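Local atomic coordinates of 1H-3-hydroxy-4-oxoquinoline 2,4-dioxygenase (Pseudomonas putida, PDB entry 3IBT), a protein that cleaves the heteroaromatic ring of 3-hydroxy-1H-quinolin-4-one with dioxygen, without any cofactor, releasing carbon monoxide and N-formylanthranilate in oxoquinoline degradation. Residues R112-Q124 with P206-Y220. Numbering follows the deposited sequence.
Unlike the reference sequence in segment 112-124: Ile118 (reference Val).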
loop_
_atom_site.group_PDB
_atom_site.type_symbol
_atom_site.label_atom_id
_atom_site.label_comp_id
_atom_site.label_asym_id
_atom_site.label_seq_id
_atom_site.Cartn_x
_atom_site.Cartn_y
_atom_site.Cartn_z
ATOM N N ARG A 112 -20.076 3.384 5.397
ATOM C CA ARG A 112 -19.091 4.199 6.125
ATOM C C ARG A 112 -17.999 4.803 5.219
ATOM O O ARG A 112 -17.900 6.020 5.037
ATOM C CB ARG A 112 -18.435 3.329 7.185
ATOM C CG ARG A 112 -17.689 4.071 8.266
ATOM C CD ARG A 112 -18.554 4.254 9.503
ATOM N NE ARG A 112 -17.761 4.299 10.735
ATOM C CZ ARG A 112 -16.778 5.172 10.981
ATOM N NH1 ARG A 112 -16.414 6.071 10.074
ATOM N NH2 ARG A 112 -16.139 5.141 12.142
ATOM N N LEU A 113 -17.155 3.969 4.641
ATOM C CA LEU A 113 -16.255 4.509 3.648
ATOM C C LEU A 113 -16.539 3.951 2.255
ATOM O O LEU A 113 -16.153 2.825 1.929
ATOM C CB LEU A 113 -14.797 4.385 4.078
ATOM C CG LEU A 113 -14.341 3.147 4.796
ATOM C CD1 LEU A 113 -14.313 2.082 3.798
ATOM C CD2 LEU A 113 -12.953 3.437 5.278
ATOM N N PRO A 114 -17.240 4.761 1.434
ATOM C CA PRO A 114 -17.762 4.356 0.119
ATOM C C PRO A 114 -16.741 4.333 -1.028
ATOM O O PRO A 114 -17.121 4.025 -2.156
ATOM C CB PRO A 114 -18.857 5.410 -0.156
ATOM C CG PRO A 114 -18.467 6.619 0.657
ATOM C CD PRO A 114 -17.560 6.168 1.767
ATOM N N LYS A 115 -15.482 4.679 -0.736
ATOM C CA LYS A 115 -14.406 4.817 -1.724
ATOM C C LYS A 115 -13.041 4.571 -1.138
ATOM O O LYS A 115 -12.753 4.914 0.018
ATOM C CB LYS A 115 -14.354 6.208 -2.276
ATOM C CG LYS A 115 -15.463 6.550 -3.172
ATOM C CD LYS A 115 -15.080 7.733 -4.050
ATOM C CE LYS A 115 -16.264 8.641 -4.317
ATOM N NZ LYS A 115 -15.911 9.603 -5.417
ATOM N N THR A 116 -12.156 4.033 -1.964
ATOM C CA THR A 116 -10.810 3.733 -1.490
ATOM C C THR A 116 -9.834 3.695 -2.677
ATOM O O THR A 116 -10.259 3.550 -3.827
ATOM C CB THR A 116 -10.850 2.424 -0.693
ATOM O OG1 THR A 116 -9.616 2.223 -0.000
ATOM C CG2 THR A 116 -11.144 1.246 -1.611
ATOM N N ILE A 117 -8.539 3.871 -2.439
ATOM C CA ILE A 117 -7.601 3.839 -3.549
ATOM C C ILE A 117 -6.495 2.925 -3.195
ATOM O O ILE A 117 -6.043 2.859 -2.072
ATOM C CB ILE A 117 -6.969 5.198 -3.782
ATOM C CG1 ILE A 117 -8.046 6.213 -4.176
ATOM C CG2 ILE A 117 -5.800 5.093 -4.801
ATOM C CD1 ILE A 117 -7.557 7.512 -4.485
ATOM N N ILE A 118 -6.034 2.238 -4.198
ATOM C CA ILE A 118 -4.921 1.325 -4.080
ATOM C C ILE A 118 -3.935 1.654 -5.187
ATOM O O ILE A 118 -4.328 2.118 -6.253
ATOM C CB ILE A 118 -5.411 -0.096 -4.223
ATOM C CG1 ILE A 118 -6.399 -0.183 -5.403
ATOM C CG2 ILE A 118 -6.086 -0.543 -2.931
ATOM C CD1 ILE A 118 -7.094 -1.476 -5.487
ATOM N N ILE A 119 -2.661 1.440 -4.932
ATOM C CA ILE A 119 -1.643 1.856 -5.865
ATOM C C ILE A 119 -0.719 0.671 -6.131
ATOM O O ILE A 119 -0.133 0.113 -5.211
ATOM C CB ILE A 119 -0.847 3.050 -5.323
ATOM C CG1 ILE A 119 -1.785 4.232 -5.096
ATOM C CG2 ILE A 119 0.267 3.426 -6.263
ATOM C CD1 ILE A 119 -1.126 5.441 -4.542
ATOM N N ASP A 120 -0.600 0.268 -7.385
ATOM C CA ASP A 120 0.408 -0.689 -7.746
ATOM C C ASP A 120 0.363 -1.954 -6.931
ATOM O O ASP A 120 1.385 -2.412 -6.413
ATOM C CB ASP A 120 1.815 -0.099 -7.754
ATOM C CG ASP A 120 2.548 -0.465 -9.045
ATOM O OD1 ASP A 120 2.760 0.452 -9.867
ATOM O OD2 ASP A 120 2.834 -1.680 -9.294
ATOM N N TRP A 121 -0.848 -2.501 -6.852
ATOM C CA TRP A 121 -1.167 -3.795 -6.286
ATOM C C TRP A 121 -1.302 -4.772 -7.446
ATOM O O TRP A 121 -2.134 -4.546 -8.354
ATOM C CB TRP A 121 -2.549 -3.668 -5.718
ATOM C CG TRP A 121 -2.902 -4.687 -4.734
ATOM C CD1 TRP A 121 -2.068 -5.541 -4.104
ATOM C CD2 TRP A 121 -4.197 -4.916 -4.202
ATOM N NE1 TRP A 121 -2.762 -6.300 -3.233
ATOM C CE2 TRP A 121 -4.074 -5.928 -3.254
ATOM C CE3 TRP A 121 -5.461 -4.358 -4.447
ATOM C CZ2 TRP A 121 -5.163 -6.411 -2.518
ATOM C CZ3 TRP A 121 -6.560 -4.826 -3.705
ATOM C CH2 TRP A 121 -6.394 -5.843 -2.746
ATOM N N LEU A 122 -0.515 -5.853 -7.410
ATOM C CA LEU A 122 -0.489 -6.835 -8.484
ATOM C C LEU A 122 -1.764 -7.670 -8.477
ATOM O O LEU A 122 -1.960 -8.557 -7.633
ATOM C CB LEU A 122 0.771 -7.697 -8.366
ATOM C CG LEU A 122 1.012 -8.838 -9.353
ATOM C CD1 LEU A 122 1.357 -8.359 -10.765
ATOM C CD2 LEU A 122 2.103 -9.725 -8.789
ATOM N N LEU A 123 -2.638 -7.364 -9.427
ATOM C CA LEU A 123 -3.988 -7.879 -9.365
ATOM C C LEU A 123 -4.063 -9.381 -9.605
ATOM O O LEU A 123 -5.064 -10.033 -9.237
ATOM C CB LEU A 123 -4.883 -7.141 -10.332
ATOM C CG LEU A 123 -5.000 -5.677 -9.988
ATOM C CD1 LEU A 123 -5.767 -4.998 -11.094
ATOM C CD2 LEU A 123 -5.660 -5.406 -8.652
ATOM N N GLN A 124 -2.994 -9.959 -10.152
ATOM C CA GLN A 124 -3.033 -11.349 -10.471
ATOM C C GLN A 124 -1.626 -11.937 -10.324
ATOM O O GLN A 124 -0.683 -11.428 -10.936
ATOM C CB GLN A 124 -3.514 -11.407 -11.891
ATOM C CG GLN A 124 -4.118 -12.700 -12.246
ATOM C CD GLN A 124 -5.389 -12.499 -13.043
ATOM O OE1 GLN A 124 -6.433 -12.127 -12.460
ATOM N NE2 GLN A 124 -5.326 -12.753 -14.376
ATOM N N PRO A 206 -17.229 -0.707 -2.414
ATOM C CA PRO A 206 -16.947 0.710 -2.621
ATOM C C PRO A 206 -16.560 0.953 -4.047
ATOM O O PRO A 206 -16.257 0.003 -4.773
ATOM C CB PRO A 206 -15.703 0.955 -1.765
ATOM C CG PRO A 206 -15.119 -0.341 -1.555
ATOM C CD PRO A 206 -16.218 -1.349 -1.565
ATOM N N GLU A 207 -16.522 2.215 -4.444
ATOM C CA GLU A 207 -15.805 2.558 -5.657
ATOM C C GLU A 207 -14.307 2.430 -5.314
ATOM O O GLU A 207 -13.821 3.004 -4.313
ATOM C CB GLU A 207 -16.217 3.933 -6.158
ATOM C CG GLU A 207 -17.747 4.081 -6.290
ATOM C CD GLU A 207 -18.371 3.301 -7.478
ATOM O OE1 GLU A 207 -18.297 3.817 -8.608
ATOM O OE2 GLU A 207 -18.972 2.202 -7.291
ATOM N N ILE A 208 -13.617 1.598 -6.093
ATOM C CA ILE A 208 -12.188 1.316 -5.904
ATOM C C ILE A 208 -11.411 1.814 -7.118
ATOM O O ILE A 208 -11.760 1.490 -8.268
ATOM C CB ILE A 208 -11.909 -0.195 -5.708
ATOM C CG1 ILE A 208 -12.919 -0.775 -4.705
ATOM C CG2 ILE A 208 -10.456 -0.422 -5.250
ATOM C CD1 ILE A 208 -12.768 -2.256 -4.430
ATOM N N CYS A 209 -10.374 2.608 -6.872
ATOM C CA CYS A 209 -9.568 3.144 -7.949
ATOM C C CYS A 209 -8.176 2.598 -7.785
ATOM O O CYS A 209 -7.566 2.789 -6.732
ATOM C CB CYS A 209 -9.546 4.660 -7.870
ATOM S SG CYS A 209 -8.421 5.493 -9.010
ATOM N N HIS A 210 -7.699 1.895 -8.812
ATOM C CA HIS A 210 -6.335 1.360 -8.869
ATOM C C HIS A 210 -5.427 2.213 -9.740
ATOM O O HIS A 210 -5.573 2.219 -10.979
ATOM C CB HIS A 210 -6.331 -0.073 -9.433
ATOM C CG HIS A 210 -4.995 -0.754 -9.318
ATOM N ND1 HIS A 210 -4.497 -1.593 -10.288
ATOM C CD2 HIS A 210 -4.043 -0.694 -8.346
ATOM C CE1 HIS A 210 -3.308 -2.045 -9.913
ATOM N NE2 HIS A 210 -3.005 -1.509 -8.737
ATOM N N ILE A 211 -4.498 2.912 -9.090
ATOM C CA ILE A 211 -3.420 3.665 -9.755
ATOM C C ILE A 211 -2.181 2.786 -9.861
ATOM O O ILE A 211 -1.847 2.082 -8.938
ATOM C CB ILE A 211 -3.059 4.928 -8.954
ATOM C CG1 ILE A 211 -4.266 5.874 -8.859
ATOM C CG2 ILE A 211 -1.940 5.679 -9.617
ATOM C CD1 ILE A 211 -4.164 6.891 -7.705
ATOM N N TYR A 212 -1.485 2.791 -10.973
ATOM C CA TYR A 212 -0.449 1.781 -11.165
ATOM C C TYR A 212 0.325 2.008 -12.447
ATOM O O TYR A 212 -0.250 2.457 -13.484
ATOM C CB TYR A 212 -1.097 0.414 -11.230
ATOM C CG TYR A 212 -1.702 0.150 -12.584
ATOM C CD1 TYR A 212 -0.988 -0.520 -13.562
ATOM C CD2 TYR A 212 -2.973 0.610 -12.905
ATOM C CE1 TYR A 212 -1.530 -0.739 -14.835
ATOM C CE2 TYR A 212 -3.531 0.371 -14.174
ATOM C CZ TYR A 212 -2.792 -0.294 -15.135
ATOM O OH TYR A 212 -3.294 -0.523 -16.390
ATOM N N SER A 213 1.622 1.711 -12.392
ATOM C CA SER A 213 2.469 1.752 -13.592
ATOM C C SER A 213 2.972 0.364 -13.990
ATOM O O SER A 213 3.125 0.037 -15.160
ATOM C CB SER A 213 3.647 2.670 -13.350
ATOM O OG SER A 213 3.205 3.912 -12.809
ATOM N N GLN A 214 3.195 -0.464 -12.985
ATOM C CA GLN A 214 3.797 -1.788 -13.154
ATOM C C GLN A 214 2.776 -2.901 -12.824
ATOM O O GLN A 214 1.814 -2.668 -12.063
ATOM C CB GLN A 214 5.010 -1.871 -12.214
ATOM C CG GLN A 214 6.117 -2.503 -12.926
ATOM C CD GLN A 214 7.344 -2.659 -12.094
ATOM O OE1 GLN A 214 8.226 -1.801 -12.133
ATOM N NE2 GLN A 214 7.450 -3.800 -11.382
ATOM N N PRO A 215 2.948 -4.112 -13.343
ATOM C CA PRO A 215 3.886 -4.690 -14.248
ATOM C C PRO A 215 3.721 -4.134 -15.679
ATOM O O PRO A 215 2.620 -3.708 -16.092
ATOM C CB PRO A 215 3.551 -6.168 -14.170
ATOM C CG PRO A 215 2.179 -6.216 -13.664
ATOM C CD PRO A 215 1.969 -5.091 -12.850
ATOM N N LEU A 216 4.840 -4.105 -16.392
ATOM C CA LEU A 216 4.905 -3.422 -17.631
ATOM C C LEU A 216 4.432 -4.432 -18.605
ATOM O O LEU A 216 5.230 -5.054 -19.299
ATOM C CB LEU A 216 6.335 -2.981 -17.925
ATOM C CG LEU A 216 6.910 -2.103 -16.813
ATOM C CD1 LEU A 216 8.331 -1.743 -17.050
ATOM C CD2 LEU A 216 6.097 -0.854 -16.789
ATOM N N SER A 217 3.117 -4.614 -18.643
ATOM C CA SER A 217 2.513 -5.614 -19.501
ATOM C C SER A 217 1.289 -5.067 -20.179
ATOM O O SER A 217 0.306 -4.693 -19.525
ATOM C CB SER A 217 2.147 -6.847 -18.668
ATOM O OG SER A 217 1.261 -7.715 -19.362
ATOM N N GLN A 218 1.323 -5.044 -21.497
ATOM C CA GLN A 218 0.119 -4.656 -22.219
ATOM C C GLN A 218 -1.058 -5.587 -21.907
ATOM O O GLN A 218 -2.163 -5.097 -21.691
ATOM C CB GLN A 218 0.339 -4.460 -23.714
ATOM C CG GLN A 218 -0.932 -4.012 -24.470
ATOM C CD GLN A 218 -1.620 -2.703 -23.923
ATOM O OE1 GLN A 218 -1.010 -1.893 -23.200
ATOM N NE2 GLN A 218 -2.890 -2.500 -24.310
ATOM N N ASP A 219 -0.835 -6.896 -21.811
ATOM C CA ASP A 219 -1.920 -7.802 -21.407
ATOM C C ASP A 219 -2.637 -7.332 -20.129
ATOM O O ASP A 219 -3.898 -7.302 -20.092
ATOM C CB ASP A 219 -1.426 -9.228 -21.195
ATOM C CG ASP A 219 -1.062 -9.948 -22.501
ATOM O OD1 ASP A 219 -1.475 -9.507 -23.629
ATOM O OD2 ASP A 219 -0.348 -10.988 -22.370
ATOM N N TYR A 220 -1.819 -6.989 -19.110
ATOM C CA TYR A 220 -2.247 -6.577 -17.781
ATOM C C TYR A 220 -3.030 -5.288 -17.827
ATOM O O TYR A 220 -4.050 -5.155 -17.162
ATOM C CB TYR A 220 -1.012 -6.367 -16.885
ATOM C CG TYR A 220 -1.279 -6.186 -15.390
ATOM C CD1 TYR A 220 -1.449 -7.302 -14.552
ATOM C CD2 TYR A 220 -1.316 -4.909 -14.802
ATOM C CE1 TYR A 220 -1.665 -7.168 -13.168
ATOM C CE2 TYR A 220 -1.543 -4.754 -13.390
ATOM C CZ TYR A 220 -1.713 -5.895 -12.599
ATOM O OH TYR A 220 -1.953 -5.790 -11.256
#
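One carboxylate oxygen, Asp120 OD1, takes two successive backbone N-H groups from the loop beyond the neighbouring strand. Ser213 N lies 3.0 Å from Asp120 OD1 and well above the carboxylate plane, while Gln214 N reaches the same atom on its syn side, from the same face. This grip on OD1 probably helps to keep OD2 turned toward His244, the probable proton donor/acceptor, with whose ND1 it makes a weak hydrogen bond. An asparagine in place of Asp120, with its amide nitrogen at OD1, would probably leave Ser213 N and Gln214 N without their shared acceptor and disturb the approach to His244.

Asp120 and this loop follow directly on the C-terminal ends of parallel strands 115-119 and 207-212, adjacent in the central sheet of the alpha/beta-hydrolase fold. Backbone bonds join the strands as far as Asp120 N, 2.7 Å from Ile211 O. Branched side chains suit both buried faces: Ile118 CD1 meets Ile208 CG2 at 3.5 Å on one, and Ile117 CG2 meets Ile211 CD1 on the other.

His210, on the same face as Ile118, holds its CG anti to the backbone N (chi1 -171°), which carries the ring to the turn after strand 115-119, where NE2 accepts Trp121 N at 3.0 Å, nearly in the ring plane. With Gln224 hydrogen-bonded to ND1 as well, both ring nitrogens are tied, which probably fixes the ring's rotation. Farther out, Tyr220 OH accepts Leu123 N almost straight on (175°), while Pro215 CG sits 3.7 Å above the centre of the phenol ring, a flat surface matched to the proline. The placement of the Asp120 carboxylate, set by backbone donors on one oxygen, is consistent with an Asp-His dyad in which it raises the basicity of His244.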